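Local coordinates for glutaredoxin related protein (Sulfolobus solfataricus, PDB 4MNN) that probably acts as a thiol-disulfide oxidoreductase of the glutaredoxin family, an atypical archaeal protein disulfide oxidoreductase with a thioredoxin fold, at residues Y5-Y10 against H31-Y36; I19-C24 against P48-K53; R57-Y62 against Q123-N128. All coordinates share one frame; numbering follows the deposited sequence. Where two conformers were deposited one is given.

Contact 1 of 3, residues Y5-Y10 against H31-Y36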
loop_
_atom_site.group_PDB
_atom_site.type_symbol
_atom_site.label_atom_id
_atom_site.label_comp_id
_atom_site.label_asym_id
_atom_site.label_seq_id
_atom_site.Cartn_x
_atom_site.Cartn_y
_atom_site.Cartn_z
ATOM N N TYR A 5 17.758 -7.313 7.327
ATOM C CA TYR A 5 18.036 -8.400 6.388
ATOM C C TYR A 5 16.929 -8.579 5.376
ATOM O O TYR A 5 17.200 -8.675 4.176
ATOM C CB TYR A 5 18.281 -9.729 7.125
ATOM C CG TYR A 5 18.679 -10.866 6.196
ATOM C CD1 TYR A 5 19.746 -10.727 5.304
ATOM C CD2 TYR A 5 17.986 -12.075 6.210
ATOM C CE1 TYR A 5 20.115 -11.787 4.443
ATOM C CE2 TYR A 5 18.339 -13.128 5.365
ATOM C CZ TYR A 5 19.403 -12.977 4.489
ATOM O OH TYR A 5 19.755 -14.034 3.676
ATOM N N VAL A 6 15.683 -8.611 5.840
ATOM C CA VAL A 6 14.592 -8.806 4.902
ATOM C C VAL A 6 14.478 -7.639 3.917
ATOM O O VAL A 6 14.169 -7.833 2.733
ATOM C CB VAL A 6 13.243 -9.036 5.621
ATOM C CG1 VAL A 6 12.740 -7.758 6.261
ATOM C CG2 VAL A 6 12.226 -9.586 4.624
ATOM N N ILE A 7 14.768 -6.433 4.374
ATOM C CA ILE A 7 14.681 -5.295 3.448
ATOM C C ILE A 7 15.735 -5.477 2.372
ATOM O O ILE A 7 15.466 -5.290 1.183
ATOM C CB ILE A 7 14.911 -3.974 4.192
ATOM C CG1 ILE A 7 13.730 -3.746 5.143
ATOM C CG2 ILE A 7 15.112 -2.785 3.163
ATOM C CD1 ILE A 7 13.951 -2.583 6.144
ATOM N N LYS A 8 16.938 -5.876 2.776
ATOM C CA LYS A 8 17.990 -6.081 1.790
ATOM C C LYS A 8 17.636 -7.191 0.810
ATOM O O LYS A 8 17.821 -7.069 -0.414
ATOM C CB LYS A 8 19.314 -6.440 2.473
ATOM C CG LYS A 8 20.473 -6.611 1.474
ATOM C CD LYS A 8 21.788 -6.978 2.155
ATOM C CE LYS A 8 22.952 -6.858 1.157
ATOM N NZ LYS A 8 24.290 -6.684 1.816
ATOM N N GLU A 9 17.160 -8.304 1.347
ATOM C CA GLU A 9 16.866 -9.429 0.493
ATOM C C GLU A 9 15.819 -9.122 -0.555
ATOM O O GLU A 9 15.889 -9.632 -1.683
ATOM C CB GLU A 9 16.474 -10.630 1.336
ATOM C CG GLU A 9 17.688 -11.237 2.051
ATOM C CD GLU A 9 18.745 -11.737 1.078
ATOM O OE1 GLU A 9 19.902 -11.269 1.151
ATOM O OE2 GLU A 9 18.415 -12.596 0.232
ATOM N N TYR A 10 14.872 -8.266 -0.203
ATOM C CA TYR A 10 13.844 -7.910 -1.166
ATOM C C TYR A 10 14.231 -6.772 -2.077
ATOM O O TYR A 10 13.926 -6.799 -3.257
ATOM C CB TYR A 10 12.547 -7.500 -0.462
ATOM C CG TYR A 10 11.676 -8.667 -0.087
ATOM C CD1 TYR A 10 11.968 -9.448 1.017
ATOM C CD2 TYR A 10 10.572 -9.024 -0.884
ATOM C CE1 TYR A 10 11.196 -10.567 1.336
ATOM C CE2 TYR A 10 9.795 -10.137 -0.572
ATOM C CZ TYR A 10 10.116 -10.905 0.539
ATOM O OH TYR A 10 9.357 -12.019 0.840
ATOM N N HIS A 31 14.776 4.860 6.776
ATOM C CA HIS A 31 16.188 5.263 6.637
ATOM C C HIS A 31 16.949 4.053 6.024
ATOM O O HIS A 31 17.824 4.216 5.174
ATOM C CB HIS A 31 16.753 5.622 8.020
ATOM C CG HIS A 31 18.190 6.059 8.015
ATOM N ND1 HIS A 31 19.234 5.172 8.045
ATOM C CD2 HIS A 31 18.748 7.299 7.991
ATOM C CE1 HIS A 31 20.382 5.831 8.035
ATOM N NE2 HIS A 31 20.110 7.125 8.000
ATOM N N GLU A 32 16.591 2.845 6.443
ATOM C CA GLU A 32 17.229 1.629 5.908
ATOM C C GLU A 32 16.874 1.404 4.423
ATOM O O GLU A 32 17.706 0.928 3.639
ATOM C CB GLU A 32 16.774 0.399 6.723
ATOM C CG GLU A 32 17.542 -0.906 6.446
ATOM C CD GLU A 32 19.026 -0.792 6.782
ATOM O OE1 GLU A 32 19.409 0.174 7.467
ATOM O OE2 GLU A 32 19.814 -1.674 6.365
ATOM N N PHE A 33 15.648 1.748 4.032
ATOM C CA PHE A 33 15.216 1.577 2.627
ATOM C C PHE A 33 16.063 2.436 1.695
ATOM O O PHE A 33 16.275 2.114 0.532
ATOM C CB PHE A 33 13.746 2.006 2.461
ATOM C CG PHE A 33 12.745 1.003 2.951
ATOM C CD1 PHE A 33 12.665 0.653 4.298
ATOM C CD2 PHE A 33 11.866 0.410 2.058
ATOM C CE1 PHE A 33 11.727 -0.254 4.751
ATOM C CE2 PHE A 33 10.900 -0.525 2.518
ATOM C CZ PHE A 33 10.837 -0.852 3.862
ATOM N N LYS A 34 16.512 3.567 2.212
ATOM C CA LYS A 34 17.302 4.503 1.448
ATOM C C LYS A 34 18.577 3.859 0.895
ATOM O O LYS A 34 19.142 4.316 -0.101
ATOM C CB LYS A 34 17.631 5.704 2.352
ATOM C CG LYS A 34 17.480 7.041 1.699
ATOM C CD LYS A 34 17.733 8.145 2.697
ATOM C CE LYS A 34 18.071 9.449 1.986
ATOM N NZ LYS A 34 16.976 9.834 1.056
ATOM N N ASN A 35 19.006 2.760 1.516
ATOM C CA ASN A 35 20.214 2.091 1.062
ATOM C C ASN A 35 19.931 1.439 -0.270
ATOM O O ASN A 35 20.851 1.168 -1.031
ATOM C CB ASN A 35 20.692 1.017 2.069
ATOM C CG ASN A 35 20.899 1.563 3.472
ATOM O OD1 ASN A 35 21.425 2.662 3.667
ATOM N ND2 ASN A 35 20.495 0.788 4.466
ATOM N N TYR A 36 18.647 1.226 -0.586
ATOM C CA TYR A 36 18.263 0.549 -1.824
ATOM C C TYR A 36 17.388 1.270 -2.822
ATOM O O TYR A 36 17.450 0.964 -4.009
ATOM C CB TYR A 36 17.571 -0.802 -1.513
ATOM C CG TYR A 36 18.301 -1.596 -0.471
ATOM C CD1 TYR A 36 17.900 -1.574 0.853
ATOM C CD2 TYR A 36 19.488 -2.250 -0.787
ATOM C CE1 TYR A 36 18.663 -2.164 1.842
ATOM C CE2 TYR A 36 20.260 -2.845 0.189
ATOM C CZ TYR A 36 19.855 -2.798 1.498
ATOM O OH TYR A 36 20.652 -3.353 2.479
#
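Ile7 overlaps two aromatic rings at once, Phe33 with the longer branch of its side chain and Tyr36 with the shorter. The longer branch sets CG1 beside the backbone N (chi1 -67°) and stays extended, which carries CD1 out to 3.5 Å from CE1 of Phe33. That same methyl also brushes the aliphatic part of Glu32, where CD1 of Ile7 is 4.0 Å from CG. The branch methyl CG2 is turned the other way: it lies over one face of the Phe33 ring and meets the Tyr36 ring obliquely, 3.8 Å from its CD1. Here helix 4-11, the first helix of the chain, packs in this thioredoxin-like half on the end of helix 27-33 and the turn that leads from it into strand 38-41. Phe33 lies deeper, where it also touches Leu11, Phe74, Leu75 and Val39 and meets the ring of Phe30. Tyr36 works nearer the surface. CA of Lys8 makes an off-centre CH-pi contact with this ring, 4.2 Å from the centroid and 29° off the normal. The phenol end passes the base of the lysine chain at a slant, with OH of Tyr36 3.4 Å from CB of Lys8 and also in contact with CG. Beyond CG that chain is extended and takes the ammonium group away from the 31-36 turn, while Leu11 gives Tyr36 a further apolar neighbour.

Contact 2 of 3, residues I19-C24 against P48-K53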
loop_
_atom_site.group_PDB
_atom_site.type_symbol
_atom_site.label_atom_id
_atom_site.label_comp_id
_atom_site.label_asym_id
_atom_site.label_seq_id
_atom_site.Cartn_x
_atom_site.Cartn_y
_atom_site.Cartn_z
ATOM N N ILE A 19 11.892 2.930 -8.339
ATOM C CA ILE A 19 10.822 2.989 -7.356
ATOM C C ILE A 19 11.217 4.164 -6.455
ATOM O O ILE A 19 12.411 4.373 -6.166
ATOM C CB ILE A 19 10.765 1.688 -6.509
ATOM C CG1 ILE A 19 9.747 0.715 -7.088
ATOM C CG2 ILE A 19 10.379 2.017 -5.061
ATOM C CD1 ILE A 19 8.283 1.061 -6.780
ATOM N N THR A 20 10.232 4.969 -6.057
ATOM C CA THR A 20 10.496 6.087 -5.165
ATOM C C THR A 20 9.445 6.028 -4.052
ATOM O O THR A 20 8.268 5.878 -4.349
ATOM C CB THR A 20 10.352 7.450 -5.857
ATOM O OG1 THR A 20 11.354 7.588 -6.876
ATOM C CG2 THR A 20 10.567 8.581 -4.834
ATOM N N ILE A 21 9.884 6.134 -2.798
ATOM C CA ILE A 21 8.975 6.113 -1.657
ATOM C C ILE A 21 8.960 7.497 -1.027
ATOM O O ILE A 21 10.030 8.067 -0.812
ATOM C CB ILE A 21 9.477 5.113 -0.582
ATOM C CG1 ILE A 21 9.190 3.686 -1.030
ATOM C CG2 ILE A 21 8.867 5.414 0.784
ATOM C CD1 ILE A 21 9.877 2.656 -0.170
ATOM N N GLN A 22 7.774 8.055 -0.777
ATOM C CA GLN A 22 7.713 9.333 -0.080
ATOM C C GLN A 22 7.099 8.970 1.257
ATOM O O GLN A 22 6.061 8.316 1.313
ATOM C CB GLN A 22 6.802 10.335 -0.774
ATOM C CG GLN A 22 7.202 10.645 -2.196
ATOM C CD GLN A 22 6.346 11.760 -2.766
ATOM O OE1 GLN A 22 5.144 11.795 -2.535
ATOM N NE2 GLN A 22 6.960 12.667 -3.504
ATOM N N GLN A 23 7.701 9.405 2.350
ATOM C CA GLN A 23 7.122 9.011 3.625
ATOM C C GLN A 23 7.280 10.067 4.676
ATOM O O GLN A 23 8.079 10.965 4.499
ATOM C CB GLN A 23 7.859 7.772 4.144
ATOM C CG GLN A 23 9.333 8.036 4.545
ATOM C CD GLN A 23 9.497 8.487 6.013
ATOM O OE1 GLN A 23 8.744 8.061 6.905
ATOM N NE2 GLN A 23 10.493 9.327 6.264
ATOM N N CYS A 24 6.504 9.954 5.752
ATOM C CA CYS A 24 6.739 10.814 6.899
ATOM C C CYS A 24 6.328 10.084 8.158
ATOM O O CYS A 24 5.436 9.219 8.157
ATOM C CB CYS A 24 6.037 12.160 6.805
ATOM S SG CYS A 24 4.316 11.992 6.342
ATOM N N PRO A 48 1.623 9.213 10.338
ATOM C CA PRO A 48 2.500 8.623 9.325
ATOM C C PRO A 48 1.844 8.222 8.009
ATOM O O PRO A 48 0.636 7.907 7.950
ATOM C CB PRO A 48 3.096 7.406 10.060
ATOM C CG PRO A 48 2.045 7.034 11.059
ATOM C CD PRO A 48 1.525 8.366 11.544
ATOM N N LEU A 49 2.634 8.253 6.941
ATOM C CA LEU A 49 2.124 7.758 5.682
ATOM C C LEU A 49 3.283 7.430 4.789
ATOM O O LEU A 49 4.407 7.876 5.034
ATOM C CB LEU A 49 1.142 8.721 4.996
ATOM C CG LEU A 49 1.336 9.912 4.038
ATOM C CD1 LEU A 49 1.095 11.168 4.837
ATOM C CD2 LEU A 49 2.655 9.872 3.278
ATOM N N VAL A 50 3.030 6.624 3.766
ATOM C CA VAL A 50 4.057 6.281 2.798
ATOM C C VAL A 50 3.384 6.143 1.444
ATOM O O VAL A 50 2.363 5.467 1.313
ATOM C CB VAL A 50 4.810 4.961 3.144
ATOM C CG1 VAL A 50 3.874 3.787 3.097
ATOM C CG2 VAL A 50 5.978 4.763 2.160
ATOM N N LYS A 51 3.955 6.825 0.453
ATOM C CA LYS A 51 3.457 6.841 -0.924
ATOM C C LYS A 51 4.473 6.107 -1.774
ATOM O O LYS A 51 5.698 6.336 -1.639
ATOM C CB LYS A 51 3.333 8.262 -1.472
ATOM C CG LYS A 51 2.204 9.028 -0.859
ATOM C CD LYS A 51 2.102 10.421 -1.458
ATOM C CE LYS A 51 0.701 10.968 -1.263
ATOM N NZ LYS A 51 0.722 12.466 -1.393
ATOM N N VAL A 52 3.985 5.250 -2.664
ATOM C CA VAL A 52 4.891 4.471 -3.504
ATOM C C VAL A 52 4.689 4.976 -4.918
ATOM O O VAL A 52 3.576 4.993 -5.397
ATOM C CB VAL A 52 4.552 2.995 -3.386
ATOM C CG1 VAL A 52 5.330 2.182 -4.434
ATOM C CG2 VAL A 52 4.916 2.528 -1.945
ATOM N N LYS A 53 5.787 5.402 -5.553
ATOM C CA LYS A 53 5.763 5.961 -6.899
ATOM C C LYS A 53 6.836 5.389 -7.796
ATOM O O LYS A 53 7.780 4.720 -7.354
ATOM C CB LYS A 53 6.024 7.479 -6.835
ATOM C CG LYS A 53 5.112 8.223 -5.864
ATOM C CD LYS A 53 5.543 9.695 -5.707
ATOM C CE LYS A 53 5.650 10.388 -7.086
ATOM N NZ LYS A 53 5.946 11.858 -6.888
HETATM O O HOH W 1 3.207 14.000 -1.761
#
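Ile21 and Val50 meet through their CG2 methyls on the buried side of this strand pair, where Gln23 and Val52 also sit. Their 3.3 Å CG2-CG2 separation is shorter than normal packing, but doubtful, since Val50 was deposited in two conformers. CD1 of Ile19 comes to 3.9 Å from CG1 of Val52 near the end of the pair, and residues of helices 27-33 and 71-83, among them Phe30, Phe33 and Phe74, cover this buried side; Asp27, Thr41 and Gly26 hold the Gln23 amide. Six backbone bonds hold the strands together; in the straightest of them Lys51 N donates to Gln22 O at 2.7 Å and 169°. The other face is looser and polar. Gln22 reaches out with an extended chain, and its OE1 lies 3.5 Å from CD of Lys51; CD of Lys53 packs 3.7 Å from CD of Gln22, and the bend at chi3 (53°) folds CE and NZ back past the amide. A water bridges the two strands, donating to Gln22 OE1 at 3.0 Å and accepting from Lys51 NZ at 2.9 Å; NE2 of Gln22 turns to Glu40 of the neighbouring strand. Farther along, SG of Cys24, disulfide-bonded to Cys45, rests 3.6 Å from CD1 of Leu49. Flanked by parallel strand 38-41 and antiparallel strand 57-63, this pair gives the 2-1-3-4 strand order characteristic of the thioredoxin fold.

Contact 3 of 3, residues R57-Y62 against Q123-N128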
loop_
_atom_site.group_PDB
_atom_site.type_symbol
_atom_site.label_atom_id
_atom_site.label_comp_id
_atom_site.label_asym_id
_atom_site.label_seq_id
_atom_site.Cartn_x
_atom_site.Cartn_y
_atom_site.Cartn_z
ATOM N N ARG A 57 4.148 8.741 -11.327
ATOM C CA ARG A 57 2.956 7.947 -10.996
ATOM C C ARG A 57 2.871 7.459 -9.553
ATOM O O ARG A 57 3.789 6.815 -9.083
ATOM C CB ARG A 57 2.845 6.731 -11.908
ATOM C CG ARG A 57 1.670 5.808 -11.568
ATOM C CD ARG A 57 1.514 4.753 -12.687
ATOM N NE ARG A 57 0.525 3.719 -12.338
ATOM C CZ ARG A 57 0.237 2.662 -13.093
ATOM N NH1 ARG A 57 0.864 2.484 -14.251
ATOM N NH2 ARG A 57 -0.687 1.793 -12.700
ATOM N N VAL A 58 1.752 7.738 -8.885
ATOM C CA VAL A 58 1.532 7.268 -7.505
ATOM C C VAL A 58 0.708 5.975 -7.583
ATOM O O VAL A 58 -0.424 5.974 -8.078
ATOM C CB VAL A 58 0.744 8.310 -6.654
ATOM C CG1 VAL A 58 0.462 7.749 -5.239
ATOM C CG2 VAL A 58 1.542 9.634 -6.554
ATOM N N TYR A 59 1.293 4.865 -7.139
ATOM C CA TYR A 59 0.609 3.590 -7.149
ATOM C C TYR A 59 -0.367 3.484 -6.009
ATOM O O TYR A 59 -1.471 2.965 -6.176
ATOM C CB TYR A 59 1.622 2.452 -7.106
ATOM C CG TYR A 59 2.314 2.304 -8.441
ATOM C CD1 TYR A 59 3.337 3.172 -8.814
ATOM C CD2 TYR A 59 1.892 1.333 -9.358
ATOM C CE1 TYR A 59 3.939 3.090 -10.094
ATOM C CE2 TYR A 59 2.481 1.239 -10.630
ATOM C CZ TYR A 59 3.501 2.125 -10.981
ATOM O OH TYR A 59 4.106 2.039 -12.232
ATOM N N TYR A 60 0.031 3.979 -4.844
ATOM C CA TYR A 60 -0.885 4.001 -3.712
ATOM C C TYR A 60 -0.269 4.763 -2.563
ATOM O O TYR A 60 0.921 5.096 -2.587
ATOM C CB TYR A 60 -1.221 2.561 -3.273
ATOM C CG TYR A 60 -0.030 1.755 -2.798
ATOM C CD1 TYR A 60 0.468 1.909 -1.506
ATOM C CD2 TYR A 60 0.614 0.851 -3.651
ATOM C CE1 TYR A 60 1.577 1.175 -1.069
ATOM C CE2 TYR A 60 1.745 0.114 -3.226
ATOM C CZ TYR A 60 2.214 0.280 -1.946
ATOM O OH TYR A 60 3.333 -0.414 -1.475
ATOM N N THR A 61 -1.091 5.036 -1.556
ATOM C CA THR A 61 -0.636 5.683 -0.332
ATOM C C THR A 61 -1.140 4.756 0.767
ATOM O O THR A 61 -2.301 4.310 0.726
ATOM C CB THR A 61 -1.310 7.035 -0.051
ATOM O OG1 THR A 61 -0.991 7.954 -1.085
ATOM C CG2 THR A 61 -0.794 7.619 1.288
ATOM N N TYR A 62 -0.264 4.474 1.721
ATOM C CA TYR A 62 -0.583 3.655 2.867
ATOM C C TYR A 62 -0.548 4.638 4.044
ATOM O O TYR A 62 0.523 5.235 4.336
ATOM C CB TYR A 62 0.515 2.608 3.059
ATOM C CG TYR A 62 0.197 1.598 4.125
ATOM C CD1 TYR A 62 -0.178 0.286 3.797
ATOM C CD2 TYR A 62 0.291 1.940 5.490
ATOM C CE1 TYR A 62 -0.449 -0.659 4.802
ATOM C CE2 TYR A 62 0.023 1.006 6.499
ATOM C CZ TYR A 62 -0.348 -0.282 6.157
ATOM O OH TYR A 62 -0.648 -1.180 7.171
ATOM N N GLN A 123 -1.639 -5.129 -6.552
ATOM C CA GLN A 123 -1.499 -5.548 -7.945
ATOM C C GLN A 123 -2.538 -4.871 -8.826
ATOM O O GLN A 123 -2.248 -4.532 -9.960
ATOM C CB GLN A 123 -1.570 -7.060 -8.040
ATOM C CG GLN A 123 -0.314 -7.677 -7.412
ATOM C CD GLN A 123 -0.365 -9.165 -7.391
ATOM O OE1 GLN A 123 -0.831 -9.769 -6.428
ATOM N NE2 GLN A 123 0.103 -9.783 -8.468
ATOM N N VAL A 124 -3.745 -4.680 -8.305
ATOM C CA VAL A 124 -4.760 -3.969 -9.064
ATOM C C VAL A 124 -4.278 -2.517 -9.355
ATOM O O VAL A 124 -4.466 -1.990 -10.469
ATOM C CB VAL A 124 -6.095 -3.941 -8.285
ATOM C CG1 VAL A 124 -7.097 -3.060 -8.996
ATOM C CG2 VAL A 124 -6.636 -5.360 -8.110
ATOM N N SER A 125 -3.632 -1.868 -8.384
ATOM C CA SER A 125 -3.158 -0.483 -8.600
ATOM C C SER A 125 -2.079 -0.419 -9.686
ATOM O O SER A 125 -1.901 0.610 -10.345
ATOM C CB SER A 125 -2.618 0.126 -7.280
ATOM O OG SER A 125 -1.299 -0.307 -6.941
ATOM N N GLN A 126 -1.370 -1.529 -9.865
ATOM C CA GLN A 126 -0.333 -1.638 -10.910
ATOM C C GLN A 126 -0.948 -1.736 -12.300
ATOM O O GLN A 126 -0.448 -1.131 -13.265
ATOM C CB GLN A 126 0.466 -2.916 -10.711
ATOM C CG GLN A 126 1.802 -2.781 -10.100
ATOM C CD GLN A 126 2.485 -4.141 -10.008
ATOM O OE1 GLN A 126 2.264 -4.886 -9.071
ATOM N NE2 GLN A 126 3.279 -4.473 -11.002
ATOM N N ILE A 127 -2.006 -2.544 -12.404
ATOM C CA ILE A 127 -2.703 -2.811 -13.657
ATOM C C ILE A 127 -3.615 -1.705 -14.116
ATOM O O ILE A 127 -3.820 -1.528 -15.309
ATOM C CB ILE A 127 -3.666 -4.033 -13.531
ATOM C CG1 ILE A 127 -2.920 -5.280 -13.097
ATOM C CG2 ILE A 127 -4.384 -4.277 -14.846
ATOM C CD1 ILE A 127 -3.867 -6.342 -12.635
ATOM N N ASN A 128 -4.158 -0.958 -13.168
ATOM C CA ASN A 128 -5.182 0.021 -13.504
ATOM C C ASN A 128 -4.927 1.420 -12.950
ATOM O O ASN A 128 -5.134 1.679 -11.760
ATOM C CB ASN A 128 -6.517 -0.577 -12.972
ATOM C CG ASN A 128 -7.737 0.259 -13.298
ATOM O OD1 ASN A 128 -8.878 -0.176 -13.067
ATOM N ND2 ASN A 128 -7.528 1.426 -13.825
HETATM O O HOH W 2 2.678 -0.085 -13.695
#
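With every torsion from chi1 (177°) to chi4 near 180°, Arg57 stretches across to the backbone of Ser125 and Gln126, and Tyr59 (chi1 -74°) brings its ring against one face of the guanidinium. In this thioredoxin-fold protein the contact sets the first half of strand 57-63, inside the central sheet, against the C-terminal end of helix 114-127, which begins at the Cys111-Cys114 disulfide. NH2 of Arg57 grips two carbonyls with bent bonds: Ser125 O at 2.9 Å, approached in the carbonyl plane, and Gln126 O at 3.0 Å, approached from well above. These carbonyls lie in the last turn of the helix, whose partial negative charge would probably suit the guanidinium. CE2 of Tyr59 lies 3.5 Å above the guanidinium plane, offset toward the rim, and the edge of that ring meets CA of Gln126. A leucine in place of Arg57 would probably leave both carbonyls without this donor and the Tyr59 ring without its flat cover. Deeper in, CB of Ser125 comes 3.3 Å from Tyr59 O, and its OG bonds back to Tyr122 O. Past the ring, a water sits in the ring plane, 2.9 Å from Tyr59 OH, and donates weakly to Gln126 O.

How the contacts relate
From the N terminus, helix 4-11 comes first and then strand 19-24, but neither meets its partner at once. Contact 1 closes when the chain returns at 31-36; contact 2, opened by strand 19-24, closes only at 48-53. The two cross, and touch where Phe33 CD2 packs on Ile21 CD1, tying the helical flank to the sheet within the thioredoxin-like half. Contact 3 opens after both have closed and spans 60 residues, joining a strand of that half to helix 114-127 in the second thioredoxin region. Adjacent strands, probably bonded through Val50 O to Tyr62 N and Val52 O to Tyr59 N, join contacts 2 and 3; contacts 1 and 3 stay about 9 Å apart at nearest atoms.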